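Long-range contact in CurD (Moorea producens 3L, PDB 5KP7), which is probably a hydroxymethylglutaryl-CoA synthase-like enzyme of the thiolase-like superfamily and binds 4'-phosphopantetheine: residues R306-V318 with F327-F339. The protein carries 3 engineered substitutions. Sequence-based numbering, arbitrary orientation.
Sequences RRVMPGLVYCQQV and FLSLASTIDNGDF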
loop_
_atom_site.group_PDB
_atom_site.type_symbol
_atom_site.label_atom_id
_atom_site.label_comp_id
_atom_site.label_asym_id
_atom_site.label_seq_id
_atom_site.Cartn_x
_atom_site.Cartn_y
_atom_site.Cartn_z
ATOM N N ARG A 306 13.610 5.720 -13.552
ATOM C CA ARG A 306 14.643 4.704 -13.346
ATOM C C ARG A 306 14.438 3.930 -12.049
ATOM O O ARG A 306 14.544 2.713 -12.050
ATOM C CB ARG A 306 16.023 5.355 -13.324
ATOM C CG ARG A 306 17.174 4.371 -13.148
ATOM C CD ARG A 306 18.545 5.013 -13.319
ATOM N NE ARG A 306 18.736 6.121 -12.375
ATOM C CZ ARG A 306 19.340 6.064 -11.186
ATOM N NH1 ARG A 306 19.436 7.192 -10.473
ATOM N NH2 ARG A 306 19.861 4.935 -10.698
ATOM N N ARG A 307 14.171 4.644 -10.955
ATOM C CA ARG A 307 14.248 4.059 -9.620
ATOM C C ARG A 307 12.904 3.738 -8.965
ATOM O O ARG A 307 12.860 2.929 -8.056
ATOM C CB ARG A 307 15.060 4.937 -8.673
ATOM C CG ARG A 307 16.513 5.156 -9.105
ATOM C CD ARG A 307 17.412 5.502 -7.925
ATOM N NE ARG A 307 17.085 6.821 -7.402
ATOM C CZ ARG A 307 17.243 7.231 -6.138
ATOM N NH1 ARG A 307 16.917 8.472 -5.824
ATOM N NH2 ARG A 307 17.770 6.444 -5.205
ATOM N N VAL A 308 11.840 4.396 -9.414
ATOM C CA VAL A 308 10.547 4.317 -8.734
ATOM C C VAL A 308 9.465 3.676 -9.611
ATOM O O VAL A 308 8.669 2.865 -9.119
ATOM C CB VAL A 308 10.098 5.704 -8.276
ATOM C CG1 VAL A 308 8.824 5.590 -7.450
ATOM C CG2 VAL A 308 11.201 6.390 -7.493
ATOM N N MET A 309 9.426 3.992 -10.901
ATOM C CA MET A 309 8.418 3.402 -11.761
ATOM C C MET A 309 8.362 1.846 -11.739
ATOM O O MET A 309 7.266 1.272 -11.781
ATOM C CB MET A 309 8.566 3.960 -13.181
ATOM C CG MET A 309 7.428 3.677 -14.089
ATOM S SD MET A 309 5.914 4.582 -13.636
ATOM C CE MET A 309 4.904 3.213 -14.086
ATOM N N PRO A 310 9.520 1.145 -11.654
ATOM C CA PRO A 310 9.420 -0.330 -11.685
ATOM C C PRO A 310 8.543 -0.890 -10.548
ATOM O O PRO A 310 7.742 -1.815 -10.779
ATOM C CB PRO A 310 10.886 -0.782 -11.553
ATOM C CG PRO A 310 11.628 0.336 -12.228
ATOM C CD PRO A 310 10.919 1.591 -11.800
ATOM N N GLY A 311 8.643 -0.282 -9.381
ATOM C CA GLY A 311 7.821 -0.677 -8.218
ATOM C C GLY A 311 6.348 -0.380 -8.370
ATOM O O GLY A 311 5.499 -1.025 -7.710
ATOM N N LEU A 312 5.998 0.590 -9.214
ATOM C CA LEU A 312 4.588 0.941 -9.420
ATOM C C LEU A 312 3.822 0.007 -10.345
ATOM O O LEU A 312 2.613 0.007 -10.344
ATOM C CB LEU A 312 4.458 2.385 -9.918
ATOM C CG LEU A 312 5.012 3.407 -8.917
ATOM C CD1 LEU A 312 4.933 4.797 -9.517
ATOM C CD2 LEU A 312 4.272 3.373 -7.586
ATOM N N VAL A 313 4.519 -0.775 -11.158
ATOM C CA VAL A 313 3.882 -1.562 -12.195
ATOM C C VAL A 313 2.775 -2.462 -11.624
ATOM O O VAL A 313 1.653 -2.422 -12.124
ATOM C CB VAL A 313 4.915 -2.389 -12.988
ATOM C CG1 VAL A 313 4.244 -3.373 -13.939
ATOM C CG2 VAL A 313 5.845 -1.454 -13.757
ATOM N N TYR A 314 3.097 -3.304 -10.650
ATOM C CA TYR A 314 2.067 -4.197 -10.103
ATOM C C TYR A 314 1.063 -3.449 -9.232
ATOM O O TYR A 314 -0.117 -3.799 -9.210
ATOM C CB TYR A 314 2.654 -5.354 -9.309
ATOM C CG TYR A 314 3.501 -6.307 -10.106
ATOM C CD1 TYR A 314 3.340 -6.455 -11.484
ATOM C CD2 TYR A 314 4.470 -7.060 -9.476
ATOM C CE1 TYR A 314 4.135 -7.343 -12.198
ATOM C CE2 TYR A 314 5.264 -7.944 -10.172
ATOM C CZ TYR A 314 5.081 -8.098 -11.531
ATOM O OH TYR A 314 5.870 -8.967 -12.279
ATOM N N CYS A 315 1.512 -2.401 -8.563
ATOM C CA CYS A 315 0.607 -1.579 -7.744
ATOM C C CYS A 315 -0.540 -1.016 -8.581
ATOM O O CYS A 315 -1.692 -1.000 -8.116
ATOM C CB CYS A 315 1.400 -0.463 -7.041
ATOM S SG CYS A 315 2.527 -1.085 -5.787
ATOM N N GLN A 316 -0.246 -0.612 -9.818
ATOM C CA GLN A 316 -1.251 -0.059 -10.744
ATOM C C GLN A 316 -2.311 -1.056 -11.167
ATOM O O GLN A 316 -3.317 -0.637 -11.731
ATOM C CB GLN A 316 -0.611 0.448 -12.047
ATOM C CG GLN A 316 0.254 1.643 -11.860
ATOM C CD GLN A 316 0.819 2.107 -13.206
ATOM O OE1 GLN A 316 1.446 1.333 -13.964
ATOM N NE2 GLN A 316 0.562 3.345 -13.532
ATOM N N GLN A 317 -2.020 -2.350 -11.007
ATOM C CA GLN A 317 -2.905 -3.431 -11.403
ATOM C C GLN A 317 -3.796 -3.953 -10.270
ATOM O O GLN A 317 -4.741 -4.688 -10.516
ATOM C CB GLN A 317 -2.072 -4.585 -11.969
ATOM C CG GLN A 317 -1.391 -4.187 -13.270
ATOM C CD GLN A 317 -0.565 -5.323 -13.819
ATOM O OE1 GLN A 317 -1.111 -6.343 -14.257
ATOM N NE2 GLN A 317 0.748 -5.176 -13.779
ATOM N N VAL A 318 -3.483 -3.574 -9.039
ATOM C CA VAL A 318 -4.238 -4.048 -7.876
ATOM C C VAL A 318 -4.880 -2.924 -7.070
ATOM O O VAL A 318 -5.906 -3.154 -6.393
ATOM C CB VAL A 318 -3.295 -4.900 -6.994
ATOM C CG1 VAL A 318 -3.983 -5.415 -5.804
ATOM C CG2 VAL A 318 -2.805 -6.105 -7.768
ATOM N N PHE A 327 5.041 -4.358 0.075
ATOM C CA PHE A 327 5.611 -5.645 -0.289
ATOM C C PHE A 327 5.327 -5.976 -1.739
ATOM O O PHE A 327 6.195 -6.538 -2.422
ATOM C CB PHE A 327 5.122 -6.766 0.632
ATOM C CG PHE A 327 5.506 -6.580 2.092
ATOM C CD1 PHE A 327 6.616 -5.846 2.464
ATOM C CD2 PHE A 327 4.743 -7.174 3.071
ATOM C CE1 PHE A 327 6.958 -5.675 3.808
ATOM C CE2 PHE A 327 5.092 -7.031 4.419
ATOM C CZ PHE A 327 6.208 -6.280 4.769
ATOM N N LEU A 328 4.160 -5.576 -2.227
ATOM C CA LEU A 328 3.879 -5.741 -3.641
ATOM C C LEU A 328 4.812 -4.851 -4.480
ATOM O O LEU A 328 5.283 -5.253 -5.543
ATOM C CB LEU A 328 2.425 -5.421 -3.964
ATOM C CG LEU A 328 2.052 -5.637 -5.445
ATOM C CD1 LEU A 328 2.368 -7.046 -5.911
ATOM C CD2 LEU A 328 0.621 -5.240 -5.678
ATOM N N SER A 329 5.021 -3.618 -4.010
ATOM C CA SER A 329 5.963 -2.713 -4.680
ATOM C C SER A 329 7.377 -3.303 -4.754
ATOM O O SER A 329 8.033 -3.289 -5.805
ATOM C CB SER A 329 6.008 -1.368 -3.982
ATOM O OG SER A 329 6.938 -0.536 -4.642
ATOM N N LEU A 330 7.823 -3.905 -3.657
ATOM C CA LEU A 330 9.100 -4.636 -3.664
ATOM C C LEU A 330 9.139 -5.745 -4.722
ATOM O O LEU A 330 10.086 -5.820 -5.514
ATOM C CB LEU A 330 9.414 -5.207 -2.274
ATOM C CG LEU A 330 10.659 -6.093 -2.197
ATOM C CD1 LEU A 330 11.938 -5.343 -2.555
ATOM C CD2 LEU A 330 10.748 -6.716 -0.798
ATOM N N ALA A 331 8.099 -6.572 -4.760
ATOM C CA ALA A 331 8.029 -7.639 -5.742
ATOM C C ALA A 331 8.041 -7.050 -7.178
ATOM O O ALA A 331 8.687 -7.588 -8.082
ATOM C CB ALA A 331 6.775 -8.450 -5.552
ATOM N N SER A 332 7.321 -5.935 -7.351
ATOM C CA SER A 332 7.282 -5.245 -8.647
ATOM C C SER A 332 8.636 -4.671 -9.056
ATOM O O SER A 332 9.038 -4.771 -10.223
ATOM C CB SER A 332 6.216 -4.164 -8.611
ATOM O OG SER A 332 5.951 -3.665 -9.919
ATOM N N THR A 333 9.332 -4.060 -8.108
ATOM C CA THR A 333 10.685 -3.570 -8.348
ATOM C C THR A 333 11.619 -4.707 -8.827
ATOM O O THR A 333 12.368 -4.552 -9.788
ATOM C CB THR A 333 11.236 -2.935 -7.076
ATOM O OG1 THR A 333 10.525 -1.716 -6.794
ATOM C CG2 THR A 333 12.707 -2.616 -7.217
ATOM N N ILE A 334 11.554 -5.844 -8.141
ATOM C CA ILE A 334 12.423 -6.985 -8.465
ATOM C C ILE A 334 12.138 -7.509 -9.872
ATOM O O ILE A 334 13.068 -7.702 -10.677
ATOM C CB ILE A 334 12.290 -8.116 -7.426
ATOM C CG1 ILE A 334 12.812 -7.609 -6.084
ATOM C CG2 ILE A 334 13.077 -9.366 -7.866
ATOM C CD1 ILE A 334 12.484 -8.478 -4.913
ATOM N N ASP A 335 10.863 -7.725 -10.190
ATOM C CA ASP A 335 10.499 -8.233 -11.516
ATOM C C ASP A 335 10.757 -7.264 -12.667
ATOM O O ASP A 335 11.150 -7.682 -13.775
ATOM C CB ASP A 335 9.032 -8.643 -11.546
ATOM C CG ASP A 335 8.789 -9.992 -10.929
ATOM O OD1 ASP A 335 9.747 -10.672 -10.465
ATOM O OD2 ASP A 335 7.600 -10.346 -10.864
ATOM N N ASN A 336 10.542 -5.975 -12.413
ATOM C CA ASN A 336 10.560 -4.983 -13.485
ATOM C C ASN A 336 11.832 -4.146 -13.602
ATOM O O ASN A 336 12.046 -3.510 -14.637
ATOM C CB ASN A 336 9.317 -4.093 -13.348
ATOM C CG ASN A 336 8.051 -4.881 -13.568
ATOM O OD1 ASN A 336 7.778 -5.320 -14.686
ATOM N ND2 ASN A 336 7.302 -5.104 -12.520
ATOM N N GLY A 337 12.689 -4.196 -12.594
ATOM C CA GLY A 337 13.978 -3.523 -12.605
ATOM C C GLY A 337 15.096 -4.425 -13.107
ATOM O O GLY A 337 14.852 -5.551 -13.533
ATOM N N ASP A 338 16.333 -3.937 -13.054
ATOM C CA ASP A 338 17.499 -4.655 -13.574
ATOM C C ASP A 338 18.342 -5.151 -12.413
ATOM O O ASP A 338 18.789 -4.328 -11.580
ATOM C CB ASP A 338 18.343 -3.718 -14.434
ATOM C CG ASP A 338 19.467 -4.445 -15.129
ATOM O OD1 ASP A 338 20.406 -4.880 -14.440
ATOM O OD2 ASP A 338 19.425 -4.557 -16.367
ATOM N N PHE A 339 18.529 -6.470 -12.342
ATOM C CA PHE A 339 19.318 -7.107 -11.278
ATOM C C PHE A 339 20.433 -7.935 -11.892
ATOM O O PHE A 339 20.795 -8.983 -11.392
ATOM C CB PHE A 339 18.391 -7.892 -10.319
ATOM C CG PHE A 339 17.441 -7.002 -9.634
ATOM C CD1 PHE A 339 16.291 -6.585 -10.287
ATOM C CD2 PHE A 339 17.735 -6.461 -8.380
ATOM C CE1 PHE A 339 15.459 -5.659 -9.709
ATOM C CE2 PHE A 339 16.876 -5.551 -7.780
ATOM C CZ PHE A 339 15.736 -5.145 -8.469
HETATM O O HOH W 1 11.133 0.675 -8.278
#
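Ser332 swings OG to the far side from its own N (chi1 -168°), which carries the hydroxyl into the turn 310-314 of the facing helix. Tyr314 sets its ring beside its own backbone N, anti to the carbonyl carbon (chi1 -64°), and so lays it along Ser332, Asp335 and Asn336. Ser332 OG donates to Pro310 O at 2.7 Å, in the carbonyl plane. The same Ser332 OG accepts from Tyr314 N at 3.0 Å in a nearly straight bond (167°). Tyr314 N has no bond to the preceding turn of its own helix, so this hydroxyl supplies the missing acceptor at the kink.

The Tyr314 ring is a knob among Ala331, Ser332, Asp335 and Asn336. Tyr314 OH donates to Asp335 OD2 at 2.6 Å, with ring and carboxylate planes almost perpendicular. OD2 takes the bond on its anti lone pair, away from OD1. Asn336 ND2 lies over one ring face, offset toward the rim, while bonding back to Ser332 O at 2.9 Å. Leu328 CD1 packs on Tyr314 CB at 3.8 Å. Ile376 and Ser377 of helix 376-381 also touch Tyr314. A phenylalanine here would probably keep the ring packing but leave Asp335 OD2 without its hydroxyl donor.

Gly311 lets the helices close to 6.5 Å between axes; a side chain there would run into Ser329 OG and Thr333 OG1. A water joins Gly311 N, Arg307 O and Thr333 OG1. Ser329 OG and Thr333 OG1 also bond Ser272 of strand 270-273.

The contact joins helices 309-318 and 325-336, with the Cys315 side chain about 12 Å from the bound 4'-phosphopantetheine. Its chemistry implies a polar seam in a largely buried interface: Ser332 OG serves Pro310 O and Tyr314 N, partly mending helix 309-318, while the Tyr314 hydroxyl pairs with Asp335.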